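Local coordinates for programmed cell death 6-interacting protein (Homo sapiens, PDB 5WA1) that concentrates and sorts cargo into the intralumenal vesicles of multivesicular bodies and acts in cytokinesis, membrane repair and apoptosis, here as its Bro1 domain, at residues A277-S282 against A296-A301; H300-I305 against D323-A328. All blocks are in the same frame, centred on the assembly; numbering follows the deposited sequence.

Contact 1 of 2, residues A277-S282 against A296-A301; sequences AEYHQS and ARLQHA
Glu278 reaches across to helix 291-311 and divides its carboxylate between two bases one helical turn apart. The bend at chi2 (-71°) brings the carboxylate alongside the partner helix, where each oxygen meets a different side chain. OE1 takes a nearly straight bond from Arg297 NH1, 2.9 Å away, on its syn side; carboxylate and guanidinium are close to coplanar, and the pair is a salt bridge. OE2 accepts from His300 ND1 at 2.9 Å, within the plane of the imidazole but from above that of the carboxylate, the two planes standing 75° apart. A water spans Glu278 OE2 and Arg297 NH1, donating to the first and accepting from the second. Glu278 CB meanwhile lies 4.1 Å from Ala301 CB, where the two antiparallel segments pack closely, axes 8.1 Å apart, as the arms of a helical hairpin within the part of the Bro1 domain that interacts with CHMP4 proteins. Next in order, Tyr279 sets CD1 obliquely against Leu298 CD2, at 3.9 Å. Gln281 runs alongside Arg297, its CG 3.4 Å above one face of the guanidinium near the rim. The remaining nitrogens of Arg297 are held elsewhere: NE in a salt bridge with Glu293, NH2 by the carbonyl of Asp351. At Ser282, CB packs on Arg297 CB, while OG donates back to Tyr279 O at 2.6 Å and also touches Leu298 CD2.

Contact 2 of 2, residues H300-I305 against D323-A328; sequences HAAELI and DKINRA
Ile325 points into the face of helix 291-311 that carries Ala301, Ala302 and Ile305, and its two branches divide the work in an interface that has no hydrogen bond across it. The CG2 methyl, anti to the backbone N, sits 3.7 Å from Ala302 CB and nearly as close to Ala302 N. The longer branch stretches the other way along the helix: with chi2 at 167° the chain is extended, and CD1 comes 3.7 Å from Ile305 CG1, the two isoleucines meeting at a slant. The same CD1 also rests 4.0 Å from Ala301 CB and 3.9 Å from Ala301 O. One branched side chain thus spans a full turn of its partner helix, fitting over two alanines that offer it little bulk.

Polar groups contribute only at the margin. Asn326 brings OD1 to 4.1 Å from Ala302 CB, a van der Waals approach, while its ND2 bonds to the carbonyl of Ser322 in the preceding turn of its own helix.

The segments run antiparallel at 148°, with axes 9.5 Å apart, the second antiparallel helix pair in succession in this part of the Bro1 domain. Ile305 also packs on Phe321 and Ser322 of helix 319-340 and on Ala275 of helix 262-287, and Lys324 lies against Tyr279, so the three successive helices pack against one another, each touching the other two.

Overall arrangement
From the N terminus, the chain passes through the earlier helices of the Bro1 domain before reaching helix 262-287, which turns back into helix 291-311; contact 1 closes that hairpin. The chain then reverses again into helix 319-340, and contact 2 closes the second turn. The two closures follow one another along the chain, sharing only the two residues His300 and Ala301 on the middle helix. The centres of contact 1 and contact 2 lie about 8 Å apart. Leu298 of contact 1 also packs on Ile325 and Ala328 of contact 2, adding to the join between them. Three consecutive antiparallel helices are thereby tied together within the region that interacts with CHMP4 proteins.

Contact 1 of 2, residues A277-S282 against A296-A301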
loop_
_atom_site.group_PDB
_atom_site.type_symbol
_atom_site.label_atom_id
_atom_site.label_comp_id
_atom_site.label_asym_id
_atom_site.label_seq_id
_atom_site.Cartn_x
_atom_site.Cartn_y
_atom_site.Cartn_z
ATOM N N ALA A 277 -1.457 -11.500 -18.184
ATOM C CA ALA A 277 -2.756 -12.142 -18.350
ATOM C C ALA A 277 -2.857 -12.811 -19.724
ATOM O O ALA A 277 -3.303 -13.957 -19.840
ATOM C CB ALA A 277 -3.868 -11.106 -18.178
ATOM N N GLU A 278 -2.458 -12.095 -20.777
ATOM C CA GLU A 278 -2.536 -12.664 -22.132
ATOM C C GLU A 278 -1.573 -13.832 -22.295
ATOM O O GLU A 278 -1.878 -14.809 -22.992
ATOM C CB GLU A 278 -2.237 -11.589 -23.168
ATOM C CG GLU A 278 -3.313 -10.524 -23.327
ATOM C CD GLU A 278 -4.584 -11.043 -24.003
ATOM O OE1 GLU A 278 -4.712 -12.273 -24.228
ATOM O OE2 GLU A 278 -5.471 -10.212 -24.307
ATOM N N TYR A 279 -0.392 -13.738 -21.683
ATOM C CA TYR A 279 0.588 -14.808 -21.804
ATOM C C TYR A 279 0.073 -16.089 -21.164
ATOM O O TYR A 279 0.142 -17.165 -21.765
ATOM C CB TYR A 279 1.918 -14.388 -21.183
ATOM C CG TYR A 279 2.939 -15.498 -21.157
ATOM C CD1 TYR A 279 3.587 -15.892 -22.323
ATOM C CD2 TYR A 279 3.246 -16.157 -19.977
ATOM C CE1 TYR A 279 4.517 -16.909 -22.314
ATOM C CE2 TYR A 279 4.175 -17.182 -19.955
ATOM C CZ TYR A 279 4.805 -17.550 -21.126
ATOM O OH TYR A 279 5.729 -18.557 -21.111
ATOM N N HIS A 280 -0.460 -15.995 -19.942
ATOM C CA HIS A 280 -0.951 -17.194 -19.282
ATOM C C HIS A 280 -2.248 -17.686 -19.903
ATOM O O HIS A 280 -2.491 -18.896 -19.947
ATOM C CB HIS A 280 -1.099 -16.945 -17.783
ATOM C CG HIS A 280 0.220 -16.862 -17.083
ATOM N ND1 HIS A 280 0.948 -17.980 -16.749
ATOM C CD2 HIS A 280 0.975 -15.795 -16.720
ATOM C CE1 HIS A 280 2.084 -17.611 -16.182
ATOM N NE2 HIS A 280 2.126 -16.291 -16.157
ATOM N N GLN A 281 -3.080 -16.780 -20.411
ATOM C CA GLN A 281 -4.251 -17.238 -21.146
ATOM C C GLN A 281 -3.849 -17.943 -22.435
ATOM O O GLN A 281 -4.526 -18.885 -22.852
ATOM C CB GLN A 281 -5.186 -16.064 -21.440
ATOM C CG GLN A 281 -6.577 -16.492 -21.904
ATOM C CD GLN A 281 -7.389 -17.098 -20.780
ATOM O OE1 GLN A 281 -7.050 -16.945 -19.605
ATOM N NE2 GLN A 281 -8.465 -17.794 -21.128
ATOM N N SER A 282 -2.747 -17.519 -23.063
ATOM C CA SER A 282 -2.295 -18.165 -24.288
ATOM C C SER A 282 -1.824 -19.595 -24.026
ATOM O O SER A 282 -2.009 -20.477 -24.878
ATOM C CB SER A 282 -1.183 -17.340 -24.951
ATOM O OG SER A 282 0.080 -17.652 -24.366
ATOM N N ALA A 296 -2.840 -15.078 -31.277
ATOM C CA ALA A 296 -3.436 -13.755 -31.100
ATOM C C ALA A 296 -3.112 -13.184 -29.727
ATOM O O ALA A 296 -2.831 -11.987 -29.591
ATOM C CB ALA A 296 -4.948 -13.825 -31.292
ATOM N N ARG A 297 -3.139 -14.030 -28.700
ATOM C CA ARG A 297 -2.884 -13.540 -27.350
ATOM C C ARG A 297 -1.399 -13.257 -27.135
ATOM O O ARG A 297 -1.041 -12.256 -26.508
ATOM C CB ARG A 297 -3.431 -14.540 -26.332
ATOM C CG ARG A 297 -4.963 -14.636 -26.374
ATOM C CD ARG A 297 -5.490 -15.303 -25.122
ATOM N NE ARG A 297 -6.942 -15.491 -25.121
ATOM C CZ ARG A 297 -7.832 -14.561 -24.783
ATOM N NH1 ARG A 297 -7.436 -13.339 -24.427
ATOM N NH2 ARG A 297 -9.128 -14.852 -24.805
ATOM N N LEU A 298 -0.519 -14.093 -27.693
ATOM C CA LEU A 298 0.912 -13.810 -27.625
ATOM C C LEU A 298 1.261 -12.539 -28.388
ATOM O O LEU A 298 2.156 -11.788 -27.982
ATOM C CB LEU A 298 1.720 -14.994 -28.177
ATOM C CG LEU A 298 1.791 -16.286 -27.340
ATOM C CD1 LEU A 298 2.380 -17.476 -28.148
ATOM C CD2 LEU A 298 2.588 -16.070 -26.060
ATOM N N GLN A 299 0.583 -12.291 -29.513
ATOM C CA GLN A 299 0.853 -11.063 -30.258
ATOM C C GLN A 299 0.458 -9.850 -29.442
ATOM O O GLN A 299 1.141 -8.821 -29.477
ATOM C CB GLN A 299 0.120 -11.061 -31.602
ATOM C CG GLN A 299 0.764 -11.991 -32.624
ATOM C CD GLN A 299 0.026 -12.052 -33.950
ATOM O OE1 GLN A 299 0.578 -12.503 -34.949
ATOM N NE2 GLN A 299 -1.224 -11.605 -33.965
ATOM N N HIS A 300 -0.645 -9.954 -28.703
ATOM C CA HIS A 300 -1.072 -8.850 -27.855
ATOM C C HIS A 300 -0.096 -8.631 -26.702
ATOM O O HIS A 300 0.252 -7.488 -26.387
ATOM C CB HIS A 300 -2.480 -9.120 -27.330
ATOM C CG HIS A 300 -3.092 -7.944 -26.631
ATOM N ND1 HIS A 300 -3.990 -8.080 -25.597
ATOM C CD2 HIS A 300 -2.948 -6.613 -26.834
ATOM C CE1 HIS A 300 -4.363 -6.882 -25.176
ATOM N NE2 HIS A 300 -3.740 -5.974 -25.905
ATOM N N ALA A 301 0.360 -9.719 -26.070
ATOM C CA ALA A 301 1.357 -9.612 -25.008
ATOM C C ALA A 301 2.661 -9.014 -25.527
ATOM O O ALA A 301 3.289 -8.191 -24.849
ATOM C CB ALA A 301 1.614 -10.990 -24.382
HETATM O O HOH W 1 -8.655 -10.926 -23.912
#

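Contact 2 of 2, residues H300-I305 against D323-A328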
loop_
_atom_site.group_PDB
_atom_site.type_symbol
_atom_site.label_atom_id
_atom_site.label_comp_id
_atom_site.label_asym_id
_atom_site.label_seq_id
_atom_site.Cartn_x
_atom_site.Cartn_y
_atom_site.Cartn_z
ATOM N N HIS A 300 -0.645 -9.954 -28.703
ATOM C CA HIS A 300 -1.072 -8.850 -27.855
ATOM C C HIS A 300 -0.096 -8.631 -26.702
ATOM O O HIS A 300 0.252 -7.488 -26.387
ATOM C CB HIS A 300 -2.480 -9.120 -27.330
ATOM C CG HIS A 300 -3.092 -7.944 -26.631
ATOM N ND1 HIS A 300 -3.990 -8.080 -25.597
ATOM C CD2 HIS A 300 -2.948 -6.613 -26.834
ATOM C CE1 HIS A 300 -4.363 -6.882 -25.176
ATOM N NE2 HIS A 300 -3.740 -5.974 -25.905
ATOM N N ALA A 301 0.360 -9.719 -26.070
ATOM C CA ALA A 301 1.357 -9.612 -25.008
ATOM C C ALA A 301 2.661 -9.014 -25.527
ATOM O O ALA A 301 3.289 -8.191 -24.849
ATOM C CB ALA A 301 1.614 -10.990 -24.382
ATOM N N ALA A 302 3.093 -9.428 -26.724
ATOM C CA ALA A 302 4.312 -8.876 -27.308
ATOM C C ALA A 302 4.165 -7.386 -27.577
ATOM O O ALA A 302 5.094 -6.602 -27.345
ATOM C CB ALA A 302 4.651 -9.616 -28.610
ATOM N N GLU A 303 2.995 -6.980 -28.063
ATOM C CA GLU A 303 2.743 -5.570 -28.340
ATOM C C GLU A 303 2.791 -4.747 -27.059
ATOM O O GLU A 303 3.414 -3.676 -27.016
ATOM C CB GLU A 303 1.385 -5.436 -29.027
ATOM C CG GLU A 303 1.071 -4.086 -29.626
ATOM C CD GLU A 303 -0.149 -4.152 -30.522
ATOM O OE1 GLU A 303 -0.778 -5.234 -30.586
ATOM O OE2 GLU A 303 -0.473 -3.134 -31.166
ATOM N N LEU A 304 2.130 -5.238 -26.005
ATOM C CA LEU A 304 2.135 -4.553 -24.713
ATOM C C LEU A 304 3.545 -4.435 -24.147
ATOM O O LEU A 304 3.931 -3.374 -23.637
ATOM C CB LEU A 304 1.230 -5.299 -23.730
ATOM C CG LEU A 304 -0.272 -5.206 -23.995
ATOM C CD1 LEU A 304 -1.044 -6.297 -23.234
ATOM C CD2 LEU A 304 -0.774 -3.806 -23.608
ATOM N N ILE A 305 4.331 -5.511 -24.232
ATOM C CA ILE A 305 5.677 -5.504 -23.669
ATOM C C ILE A 305 6.617 -4.639 -24.499
ATOM O O ILE A 305 7.501 -3.963 -23.948
ATOM C CB ILE A 305 6.179 -6.954 -23.521
ATOM C CG1 ILE A 305 5.510 -7.602 -22.312
ATOM C CG2 ILE A 305 7.688 -7.018 -23.356
ATOM C CD1 ILE A 305 5.654 -6.784 -21.027
ATOM N N ASP A 323 11.668 -11.903 -24.342
ATOM C CA ASP A 323 12.246 -13.048 -25.042
ATOM C C ASP A 323 11.376 -14.289 -24.896
ATOM O O ASP A 323 11.242 -15.076 -25.842
ATOM C CB ASP A 323 13.649 -13.328 -24.510
ATOM C CG ASP A 323 14.610 -12.189 -24.770
ATOM O OD1 ASP A 323 14.329 -11.367 -25.666
ATOM O OD2 ASP A 323 15.647 -12.115 -24.075
ATOM N N LYS A 324 10.797 -14.496 -23.712
ATOM C CA LYS A 324 9.914 -15.638 -23.504
ATOM C C LYS A 324 8.703 -15.561 -24.426
ATOM O O LYS A 324 8.327 -16.550 -25.066
ATOM C CB LYS A 324 9.485 -15.697 -22.039
ATOM C CG LYS A 324 8.630 -16.898 -21.683
ATOM C CD LYS A 324 8.462 -17.029 -20.171
ATOM C CE LYS A 324 7.716 -15.848 -19.573
ATOM N NZ LYS A 324 7.631 -15.937 -18.085
ATOM N N ILE A 325 8.093 -14.380 -24.519
ATOM C CA ILE A 325 6.928 -14.189 -25.381
ATOM C C ILE A 325 7.296 -14.441 -26.832
ATOM O O ILE A 325 6.601 -15.165 -27.557
ATOM C CB ILE A 325 6.355 -12.771 -25.193
ATOM C CG1 ILE A 325 5.775 -12.597 -23.797
ATOM C CG2 ILE A 325 5.306 -12.456 -26.273
ATOM C CD1 ILE A 325 5.479 -11.127 -23.460
ATOM N N ASN A 326 8.394 -13.842 -27.281
ATOM C CA ASN A 326 8.725 -13.922 -28.695
ATOM C C ASN A 326 9.264 -15.294 -29.079
ATOM O O ASN A 326 9.067 -15.729 -30.215
ATOM C CB ASN A 326 9.691 -12.794 -29.051
ATOM C CG ASN A 326 8.999 -11.435 -29.054
ATOM O OD1 ASN A 326 8.231 -11.123 -29.962
ATOM N ND2 ASN A 326 9.240 -10.637 -28.019
ATOM N N ARG A 327 9.904 -16.009 -28.150
ATOM C CA ARG A 327 10.233 -17.404 -28.426
ATOM C C ARG A 327 8.967 -18.240 -28.589
ATOM O O ARG A 327 8.886 -19.078 -29.494
ATOM C CB ARG A 327 11.118 -17.976 -27.318
ATOM C CG ARG A 327 12.601 -17.726 -27.534
ATOM C CD ARG A 327 13.455 -18.442 -26.496
ATOM N NE ARG A 327 13.469 -17.753 -25.208
ATOM C CZ ARG A 327 12.752 -18.118 -24.148
ATOM N NH1 ARG A 327 11.954 -19.175 -24.215
ATOM N NH2 ARG A 327 12.838 -17.426 -23.019
ATOM N N ALA A 328 7.967 -18.022 -27.730
ATOM C CA ALA A 328 6.731 -18.791 -27.836
ATOM C C ALA A 328 5.960 -18.418 -29.094
ATOM O O ALA A 328 5.392 -19.285 -29.766
ATOM C CB ALA A 328 5.870 -18.572 -26.592
#